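Local coordinates for MMACHC-like protein (Caenorhabditis elegans, PDB 5UJC) that binds cobalamin and probably catalyses its flavin- or glutathione-dependent reductive decyanation and dealkylation during intracellular vitamin B12 processing, at residues Val15-Leu19 with Arg101-Met105; Ala55-Thr61 with Phe184-Leu190; Ile118-Tyr122 with Lys131-Gln135. All coordinates share one frame; numbering follows the deposited sequence. Where two conformers were deposited one is given.

Contact 1 (Val15-Leu19 with Arg101-Met105); sequences VDQKL and RLEIM
L19 lays its two methyls against different parts of helix 93-109, and M105 touches both that leucine and V15. CD1 of L19 meets CD2 of L102 at 4.0 Å, whereas CD2 of L19 rests on the backbone and CB of R101. This fork follows from chi1 of -59°, which sets CG of L19 anti to its carbonyl carbon, beside the backbone N, and swings the branches toward the helix.

M105 is folded rather than extended. Its CG stands anti to the backbone N (chi1 -179°), which sets it against CB of K18 and CG of L19, where CB of M105 also packs. Bends at chi2 and chi3 then turn the thioether back, bringing SD to CG2 of V15 at 4.1 Å and CE toward CD1 of L19. The L19 and M105 side chains run roughly perpendicular. K18 supplies aliphatic contact along its bent chain: CB sits 3.8 Å from CA of M105, and CE touches CG2 of I104 at 3.8 Å, again near a right angle.

The polar element lies at the end of helix 5-18, which L19 is first to leave. In the conformer given, one of two deposited, R101 NH2 donates to O of K18 over 2.8 Å, but the N-H...O angle of 125° makes this bond weak although that oxygen lies in plane at the guanidinium edge. A water reinforces it, donating to O of K18 and O of R101 while accepting from NE of R101 at 2.8 Å.

Chemically, the contact joins apolar packing, which V15, L19, L102 and M105 extend onto the central sheet, to a weak arginine-to-carbonyl bond backed by a bridging water. In that conformer the positive charge would probably be favourable beside the carbonyl end of helix 5-18.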
loop_
_atom_site.group_PDB
_atom_site.type_symbol
_atom_site.label_atom_id
_atom_site.label_comp_id
_atom_site.label_asym_id
_atom_site.label_seq_id
_atom_site.Cartn_x
_atom_site.Cartn_y
_atom_site.Cartn_z
ATOM N N VAL A 15 2.278 15.829 -5.687
ATOM C CA VAL A 15 1.714 14.526 -5.364
ATOM C C VAL A 15 0.770 14.649 -4.167
ATOM O O VAL A 15 -0.363 14.114 -4.186
ATOM C CB VAL A 15 2.827 13.483 -5.116
ATOM C CG1 VAL A 15 2.240 12.151 -4.658
ATOM C CG2 VAL A 15 3.655 13.293 -6.392
ATOM N N ASP A 16 1.218 15.367 -3.144
ATOM C CA ASP A 16 0.451 15.500 -1.905
ATOM C C ASP A 16 -0.767 16.438 -2.055
ATOM O O ASP A 16 -1.757 16.298 -1.333
ATOM C CB ASP A 16 1.358 15.979 -0.783
ATOM C CG ASP A 16 2.341 14.901 -0.336
ATOM O OD1 ASP A 16 2.102 13.695 -0.640
ATOM O OD2 ASP A 16 3.317 15.239 0.359
ATOM N N GLN A 17 -0.724 17.317 -3.050
ATOM C CA GLN A 17 -1.899 18.130 -3.384
ATOM C C GLN A 17 -2.986 17.314 -4.053
ATOM O O GLN A 17 -4.168 17.494 -3.763
ATOM C CB GLN A 17 -1.504 19.304 -4.277
ATOM C CG GLN A 17 -0.735 20.379 -3.559
ATOM C CD GLN A 17 -0.050 21.364 -4.497
ATOM O OE1 GLN A 17 0.046 21.144 -5.720
ATOM N NE2 GLN A 17 0.428 22.440 -3.937
ATOM N N LYS A 18 -2.588 16.411 -4.955
ATOM C CA LYS A 18 -3.563 15.691 -5.796
ATOM C C LYS A 18 -3.980 14.349 -5.206
ATOM O O LYS A 18 -5.059 13.877 -5.484
ATOM C CB LYS A 18 -3.006 15.468 -7.179
ATOM C CG LYS A 18 -2.705 16.749 -7.954
ATOM C CD LYS A 18 -3.841 17.778 -7.899
ATOM C CE LYS A 18 -5.089 17.286 -8.615
ATOM N NZ LYS A 18 -6.160 18.322 -8.645
ATOM N N LEU A 19 -3.118 13.755 -4.383
ATOM C CA LEU A 19 -3.451 12.519 -3.616
ATOM C C LEU A 19 -3.359 12.897 -2.156
ATOM O O LEU A 19 -2.304 12.796 -1.539
ATOM C CB LEU A 19 -2.497 11.395 -3.959
ATOM C CG LEU A 19 -2.450 10.982 -5.434
ATOM C CD1 LEU A 19 -1.308 10.006 -5.638
ATOM C CD2 LEU A 19 -3.770 10.350 -5.904
ATOM N N ARG A 101 -7.265 8.272 -10.257
ATOM C CA ARG A 101 -6.685 9.265 -9.378
ATOM C C ARG A 101 -5.202 9.510 -9.730
ATOM O O ARG A 101 -4.737 10.644 -9.721
ATOM C CB ARG A 101 -6.856 8.861 -7.919
ATOM C CG ARG A 101 -8.322 8.711 -7.486
ATOM C CD ARG A 101 -9.090 10.028 -7.660
ATOM N NE ARG A 101 -8.321 11.134 -7.105
ATOM C CZ ARG A 101 -8.351 11.518 -5.833
ATOM N NH1 ARG A 101 -9.244 11.004 -4.986
ATOM N NH2 ARG A 101 -7.509 12.445 -5.409
ATOM N N LEU A 102 -4.490 8.446 -10.099
ATOM C CA LEU A 102 -3.102 8.578 -10.463
ATOM C C LEU A 102 -2.930 9.357 -11.779
ATOM O O LEU A 102 -1.963 10.094 -11.943
ATOM C CB LEU A 102 -2.434 7.210 -10.552
ATOM C CG LEU A 102 -2.135 6.566 -9.204
ATOM C CD1 LEU A 102 -1.876 5.065 -9.380
ATOM C CD2 LEU A 102 -0.941 7.244 -8.544
ATOM N N GLU A 103 -3.874 9.187 -12.705
ATOM C CA GLU A 103 -3.827 9.935 -13.956
ATOM C C GLU A 103 -4.049 11.426 -13.710
ATOM O O GLU A 103 -3.360 12.251 -14.275
ATOM C CB GLU A 103 -4.855 9.401 -14.956
ATOM C CG GLU A 103 -4.879 10.131 -16.296
ATOM C CD GLU A 103 -3.484 10.279 -16.931
ATOM O OE1 GLU A 103 -2.644 9.356 -16.785
ATOM O OE2 GLU A 103 -3.235 11.310 -17.583
ATOM N N ILE A 104 -4.992 11.756 -12.838
ATOM C CA ILE A 104 -5.230 13.167 -12.481
ATOM C C ILE A 104 -3.977 13.801 -11.839
ATOM O O ILE A 104 -3.565 14.917 -12.190
ATOM C CB ILE A 104 -6.464 13.294 -11.572
ATOM C CG1 ILE A 104 -7.737 12.967 -12.394
ATOM C CG2 ILE A 104 -6.559 14.695 -10.962
ATOM C CD1 ILE A 104 -8.959 12.650 -11.557
ATOM N N MET A 105 -3.360 13.058 -10.930
ATOM C CA MET A 105 -2.141 13.481 -10.321
ATOM C C MET A 105 -1.034 13.667 -11.372
ATOM O O MET A 105 -0.312 14.646 -11.344
ATOM C CB MET A 105 -1.706 12.472 -9.254
ATOM C CG MET A 105 -0.443 12.831 -8.523
ATOM S SD MET A 105 1.032 12.295 -9.391
ATOM C CE MET A 105 0.896 10.561 -9.132
HETATM O O HOH W 1 -6.046 12.509 -8.062
#

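Contact 2 (Ala55-Thr61 with Phe184-Leu190)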
loop_
_atom_site.group_PDB
_atom_site.type_symbol
_atom_site.label_atom_id
_atom_site.label_comp_id
_atom_site.label_asym_id
_atom_site.label_seq_id
_atom_site.Cartn_x
_atom_site.Cartn_y
_atom_site.Cartn_z
ATOM N N ALA A 55 12.756 8.608 -5.067
ATOM C CA ALA A 55 11.504 7.872 -5.193
ATOM C C ALA A 55 10.503 8.372 -4.157
ATOM O O ALA A 55 10.887 8.853 -3.077
ATOM C CB ALA A 55 11.744 6.385 -5.013
ATOM N N LEU A 56 9.213 8.199 -4.483
ATOM C CA LEU A 56 8.102 8.465 -3.556
ATOM C C LEU A 56 7.248 7.232 -3.424
ATOM O O LEU A 56 6.737 6.715 -4.410
ATOM C CB LEU A 56 7.224 9.629 -4.030
ATOM C CG LEU A 56 7.832 11.017 -3.949
ATOM C CD1 LEU A 56 6.882 12.006 -4.632
ATOM C CD2 LEU A 56 8.049 11.423 -2.501
ATOM N N LEU A 57 7.076 6.795 -2.191
ATOM C CA LEU A 57 6.146 5.735 -1.855
ATOM C C LEU A 57 4.793 6.352 -1.514
ATOM O O LEU A 57 4.708 7.162 -0.614
ATOM C CB LEU A 57 6.690 4.960 -0.651
ATOM C CG LEU A 57 5.784 3.891 -0.050
ATOM C CD1 LEU A 57 5.521 2.771 -1.045
ATOM C CD2 LEU A 57 6.370 3.357 1.244
ATOM N N ILE A 58 3.745 5.858 -2.170
ATOM C CA ILE A 58 2.372 6.303 -1.936
ATOM C C ILE A 58 1.622 5.155 -1.263
ATOM O O ILE A 58 1.629 4.010 -1.761
ATOM C CB ILE A 58 1.654 6.673 -3.253
ATOM C CG1 ILE A 58 2.412 7.834 -3.972
ATOM C CG2 ILE A 58 0.224 7.039 -2.962
ATOM C CD1 ILE A 58 1.955 8.118 -5.395
ATOM N N LEU A 59 1.038 5.439 -0.107
ATOM C CA LEU A 59 0.202 4.458 0.573
ATOM C C LEU A 59 -1.182 5.005 0.796
ATOM O O LEU A 59 -1.400 6.240 0.734
ATOM C CB LEU A 59 0.843 3.976 1.846
ATOM C CG LEU A 59 1.151 4.916 2.955
ATOM C CD1 LEU A 59 -0.098 5.173 3.783
ATOM C CD2 LEU A 59 2.257 4.351 3.865
ATOM N N SER A 60 -2.136 4.103 0.955
ATOM C CA SER A 60 -3.511 4.481 1.282
ATOM C C SER A 60 -3.817 4.219 2.740
ATOM O O SER A 60 -3.357 3.237 3.319
ATOM C CB SER A 60 -4.490 3.721 0.385
ATOM O OG SER A 60 -4.311 2.325 0.461
ATOM N N THR A 61 -4.657 5.068 3.295
ATOM C CA THR A 61 -5.086 4.963 4.676
ATOM C C THR A 61 -6.600 4.650 4.649
ATOM O O THR A 61 -7.163 4.501 3.560
ATOM C CB THR A 61 -4.749 6.252 5.422
ATOM O OG1 THR A 61 -5.629 7.295 5.004
ATOM C CG2 THR A 61 -3.294 6.666 5.130
ATOM N N PHE A 184 -4.116 0.032 6.474
ATOM C CA PHE A 184 -3.548 0.820 5.393
ATOM C C PHE A 184 -3.054 -0.164 4.326
ATOM O O PHE A 184 -3.009 -1.378 4.577
ATOM C CB PHE A 184 -2.358 1.690 5.900
ATOM C CG PHE A 184 -1.048 0.939 5.996
ATOM C CD1 PHE A 184 -0.777 0.084 7.065
ATOM C CD2 PHE A 184 -0.090 1.079 5.017
ATOM C CE1 PHE A 184 0.417 -0.634 7.115
ATOM C CE2 PHE A 184 1.102 0.352 5.056
ATOM C CZ PHE A 184 1.357 -0.497 6.116
ATOM N N ALA A 185 -2.656 0.356 3.161
ATOM C CA ALA A 185 -2.004 -0.458 2.157
ATOM C C ALA A 185 -0.984 0.339 1.402
ATOM O O ALA A 185 -1.139 1.539 1.215
ATOM C CB ALA A 185 -3.034 -1.026 1.192
ATOM N N PHE A 186 0.049 -0.345 0.918
ATOM C CA PHE A 186 0.967 0.281 -0.027
ATOM C C PHE A 186 0.311 0.291 -1.409
ATOM O O PHE A 186 -0.404 -0.622 -1.750
ATOM C CB PHE A 186 2.280 -0.472 -0.061
ATOM C CG PHE A 186 2.978 -0.507 1.262
ATOM C CD1 PHE A 186 3.579 0.648 1.768
ATOM C CD2 PHE A 186 2.993 -1.661 2.041
ATOM C CE1 PHE A 186 4.242 0.610 2.994
ATOM C CE2 PHE A 186 3.677 -1.694 3.252
ATOM C CZ PHE A 186 4.279 -0.579 3.725
ATOM N N ARG A 187 0.514 1.350 -2.170
ATOM C CA ARG A 187 -0.151 1.461 -3.476
ATOM C C ARG A 187 0.827 1.591 -4.637
ATOM O O ARG A 187 0.736 0.826 -5.606
ATOM C CB ARG A 187 -1.185 2.614 -3.488
ATOM C CG ARG A 187 -2.348 2.366 -2.525
ATOM C CD ARG A 187 -3.167 1.147 -2.918
ATOM N NE ARG A 187 -4.266 0.879 -1.996
ATOM C CZ ARG A 187 -4.978 -0.232 -2.015
ATOM N NH1 ARG A 187 -4.825 -1.115 -3.013
ATOM N NH2 ARG A 187 -5.870 -0.467 -1.057
ATOM N N SER A 188 1.693 2.594 -4.609
ATOM C CA SER A 188 2.542 2.869 -5.765
ATOM C C SER A 188 3.863 3.467 -5.337
ATOM O O SER A 188 3.975 4.076 -4.275
ATOM C CB SER A 188 1.854 3.840 -6.771
ATOM O OG SER A 188 0.604 3.353 -7.211
ATOM N N VAL A 189 4.869 3.294 -6.182
ATOM C CA VAL A 189 6.103 4.016 -6.058
ATOM C C VAL A 189 6.360 4.774 -7.351
ATOM O O VAL A 189 6.233 4.220 -8.443
ATOM C CB VAL A 189 7.290 3.072 -5.764
ATOM C CG1 VAL A 189 8.616 3.794 -5.958
ATOM C CG2 VAL A 189 7.196 2.493 -4.347
ATOM N N LEU A 190 6.666 6.051 -7.202
ATOM C CA LEU A 190 7.090 6.917 -8.299
ATOM C C LEU A 190 8.593 7.063 -8.252
ATOM O O LEU A 190 9.155 7.333 -7.189
ATOM C CB LEU A 190 6.454 8.289 -8.164
ATOM C CG LEU A 190 4.949 8.361 -7.996
ATOM C CD1 LEU A 190 4.514 9.797 -7.802
ATOM C CD2 LEU A 190 4.212 7.746 -9.134
HETATM O O HOH W 2 -6.224 0.832 1.693
#
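R187 NE donates to OG of S60 over 2.9 Å, with an N-H...O angle of 151° and the hydroxyl oxygen 12° out of the guanidinium plane. A water at the guanidinium edge joins the same groups, lying 2.7 Å from OG of S60 and accepting from NH2 of R187, while CB of A185 sits over one face, toward its rim.

The backbone ladder is antiparallel. L56 and L190 exchange two bonds, as do S60 and A185, and N of I58 donates to O of S188 at 2.8 Å. At the same pair comes a classic beta bulge: O of I58 accepts from N of R187 at 2.9 Å and from N of S188 at 3.2 Å, so both residues face I58 and the register shifts by one. The bulge lets CB of R187 point toward strand 53-60, and its chain, bent at chi2 (-64°), carries NE to S60.

Packing divides between the two sheet faces. On one, CD1 of I58 meets CD1 of L190 at 3.9 Å; helix 93-109 covers this side through L102 and M105. On the other, L57 forks, CD1 touching CG2 of V189 at 3.7 Å and CD2 approaching CE1 of F186 obliquely at 3.9 Å. CD2 of L59 reaches CD2 of F184, whose ring presents CE2 over the rim of one face of F186.

F184, A185 and F186 line the methylcobalamin site, where O of F186 accepts a ligand hydrogen bond, and NH1 of R187 binds a tartrate probably from the crystallisation liquor. The ladder and the doubly accepting O of I58 thus fix the bulge and direct R187 toward S60.

Contact 3 (Ile118-Tyr122 with Lys131-Gln135); sequences ILHDY and KILMQ
This contact belongs to the cobalamin pocket, where the end of edge strand 117-120 meets the loop leading into helix 134-140, with L133 at its N-cap position. D121 and residues 132-135 all line the bound methylcobalamin. O of D121 and O of I132 both accept from the same amide nitrogen of the ligand, and N of M134 donates to one of its oxygens, so the two backbones hold the ligand together.

Between the segments the direct contact is apolar. L119 points into the loop, its CB meeting CG2 of I132 at 3.9 Å; in the conformer given, one of two deposited, CD1 faces CB of I132 and CD2 lies 3.8 Å from CD of K131. Its side chain crosses those of both partners at about a right angle. For I132, chi1 of -164° puts CG1 anti to the backbone N and leaves CG2 as the branch that faces L119.

M134 approaches the strand end over its backbone. Chi1 of -69° sets CG 3.9 Å from CB of D121, and the bend at chi2 (-63°) carries SD and CE toward the H120-D121 peptide.

No direct hydrogen bond spans the segments; a water bridges them, probably donating to O of H120 at 2.9 Å and accepting from N of I132 at 3.0 Å. CE of M134 stands 3.4 Å from N of D121.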
loop_
_atom_site.group_PDB
_atom_site.type_symbol
_atom_site.label_atom_id
_atom_site.label_comp_id
_atom_site.label_asym_id
_atom_site.label_seq_id
_atom_site.Cartn_x
_atom_site.Cartn_y
_atom_site.Cartn_z
ATOM N N ILE A 118 6.124 4.706 -12.786
ATOM C CA ILE A 118 5.178 4.335 -11.736
ATOM C C ILE A 118 5.111 2.820 -11.635
ATOM O O ILE A 118 4.916 2.133 -12.647
ATOM C CB ILE A 118 3.729 4.884 -11.997
ATOM C CG1 ILE A 118 3.735 6.390 -12.309
ATOM C CG2 ILE A 118 2.835 4.535 -10.794
ATOM C CD1 ILE A 118 2.342 7.000 -12.427
ATOM N N LEU A 119 5.320 2.304 -10.417
ATOM C CA LEU A 119 5.199 0.867 -10.130
ATOM C C LEU A 119 4.154 0.685 -9.061
ATOM O O LEU A 119 4.177 1.378 -8.070
ATOM C CB LEU A 119 6.558 0.318 -9.617
ATOM C CG LEU A 119 7.686 0.310 -10.645
ATOM C CD1 LEU A 119 8.978 -0.167 -9.988
ATOM C CD2 LEU A 119 7.345 -0.583 -11.845
ATOM N N HIS A 120 3.247 -0.264 -9.258
ATOM C CA HIS A 120 2.193 -0.525 -8.267
ATOM C C HIS A 120 2.529 -1.707 -7.408
ATOM O O HIS A 120 3.402 -2.519 -7.754
ATOM C CB HIS A 120 0.871 -0.757 -8.980
ATOM C CG HIS A 120 0.526 0.324 -9.930
ATOM N ND1 HIS A 120 0.409 1.645 -9.542
ATOM C CD2 HIS A 120 0.364 0.306 -11.273
ATOM C CE1 HIS A 120 0.173 2.391 -10.614
ATOM N NE2 HIS A 120 0.121 1.597 -11.672
ATOM N N ASP A 121 1.830 -1.850 -6.293
ATOM C CA ASP A 121 2.003 -3.053 -5.455
ATOM C C ASP A 121 1.756 -4.359 -6.242
ATOM O O ASP A 121 2.402 -5.367 -5.992
ATOM C CB ASP A 121 1.101 -2.982 -4.201
ATOM C CG ASP A 121 -0.355 -3.034 -4.520
ATOM O OD1 ASP A 121 -0.822 -2.180 -5.291
ATOM O OD2 ASP A 121 -1.037 -3.927 -3.989
ATOM N N TYR A 122 0.846 -4.305 -7.196
ATOM C CA TYR A 122 0.484 -5.458 -8.002
ATOM C C TYR A 122 1.267 -5.583 -9.302
ATOM O O TYR A 122 1.036 -6.532 -10.060
ATOM C CB TYR A 122 -1.010 -5.443 -8.293
ATOM C CG TYR A 122 -1.532 -4.189 -8.940
ATOM C CD1 TYR A 122 -1.372 -3.953 -10.275
ATOM C CD2 TYR A 122 -2.126 -3.210 -8.184
ATOM C CE1 TYR A 122 -1.835 -2.787 -10.854
ATOM C CE2 TYR A 122 -2.591 -2.039 -8.754
ATOM C CZ TYR A 122 -2.511 -1.861 -10.096
ATOM O OH TYR A 122 -3.023 -0.697 -10.679
ATOM N N LYS A 131 7.491 -6.255 -9.267
ATOM C CA LYS A 131 8.474 -5.289 -9.716
ATOM C C LYS A 131 9.112 -4.508 -8.605
ATOM O O LYS A 131 10.253 -4.048 -8.762
ATOM C CB LYS A 131 7.871 -4.343 -10.744
ATOM C CG LYS A 131 7.423 -5.040 -12.007
ATOM C CD LYS A 131 7.344 -4.099 -13.205
ATOM C CE LYS A 131 8.704 -3.933 -13.861
ATOM N NZ LYS A 131 8.594 -3.625 -15.322
ATOM N N ILE A 132 8.389 -4.287 -7.504
ATOM C CA ILE A 132 8.955 -3.591 -6.360
ATOM C C ILE A 132 8.330 -4.105 -5.083
ATOM O O ILE A 132 7.128 -4.438 -5.055
ATOM C CB ILE A 132 8.830 -2.064 -6.503
ATOM C CG1 ILE A 132 9.775 -1.355 -5.509
ATOM C CG2 ILE A 132 7.388 -1.606 -6.337
ATOM C CD1 ILE A 132 9.977 0.097 -5.827
ATOM N N LEU A 133 9.159 -4.267 -4.047
ATOM C CA LEU A 133 8.714 -4.870 -2.791
ATOM C C LEU A 133 8.311 -3.777 -1.827
ATOM O O LEU A 133 9.153 -3.058 -1.275
ATOM C CB LEU A 133 9.819 -5.770 -2.209
ATOM C CG LEU A 133 10.135 -6.991 -3.080
ATOM C CD1 LEU A 133 11.232 -7.784 -2.450
ATOM C CD2 LEU A 133 8.892 -7.855 -3.310
ATOM N N MET A 134 7.010 -3.605 -1.680
ATOM C CA MET A 134 6.463 -2.436 -0.992
ATOM C C MET A 134 6.760 -2.365 0.491
ATOM O O MET A 134 6.979 -1.280 1.038
ATOM C CB MET A 134 4.953 -2.383 -1.197
ATOM C CG MET A 134 4.551 -2.069 -2.579
ATOM S SD MET A 134 5.092 -0.438 -3.073
ATOM C CE MET A 134 4.306 -0.293 -4.656
ATOM N N GLN A 135 6.789 -3.516 1.156
ATOM C CA GLN A 135 7.089 -3.512 2.598
ATOM C C GLN A 135 8.525 -3.096 2.854
ATOM O O GLN A 135 8.821 -2.392 3.823
ATOM C CB GLN A 135 6.780 -4.870 3.229
ATOM C CG GLN A 135 5.304 -5.224 3.115
ATOM C CD GLN A 135 5.064 -6.699 3.192
ATOM O OE1 GLN A 135 5.650 -7.477 2.429
ATOM N NE2 GLN A 135 4.211 -7.115 4.129
HETATM O O HOH W 3 5.367 -4.652 -7.632
#

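Contact 2 forms the middle, with contact 1 packed on one side of its strands and contact 3 continuing the sheet toward the ligand. Centres of contacts 1 and 2 lie about 12 Å apart, joined by CD1 of L19 on CD1 of I58 at 3.8 Å. Contacts 2 and 3 are closer, about 9 Å between centres: N of V189 probably bonds to O of L119 at 2.8 Å, and OG of S188 to ND1 of H120 at 2.9 Å. Contact 1 reaches contact 3 through CD1 of L102, 3.6 Å from CE1 of H120; the L102 side chain remains about 12 Å from methylcobalamin, whereas those of F186 and D121 come within about 3 Å.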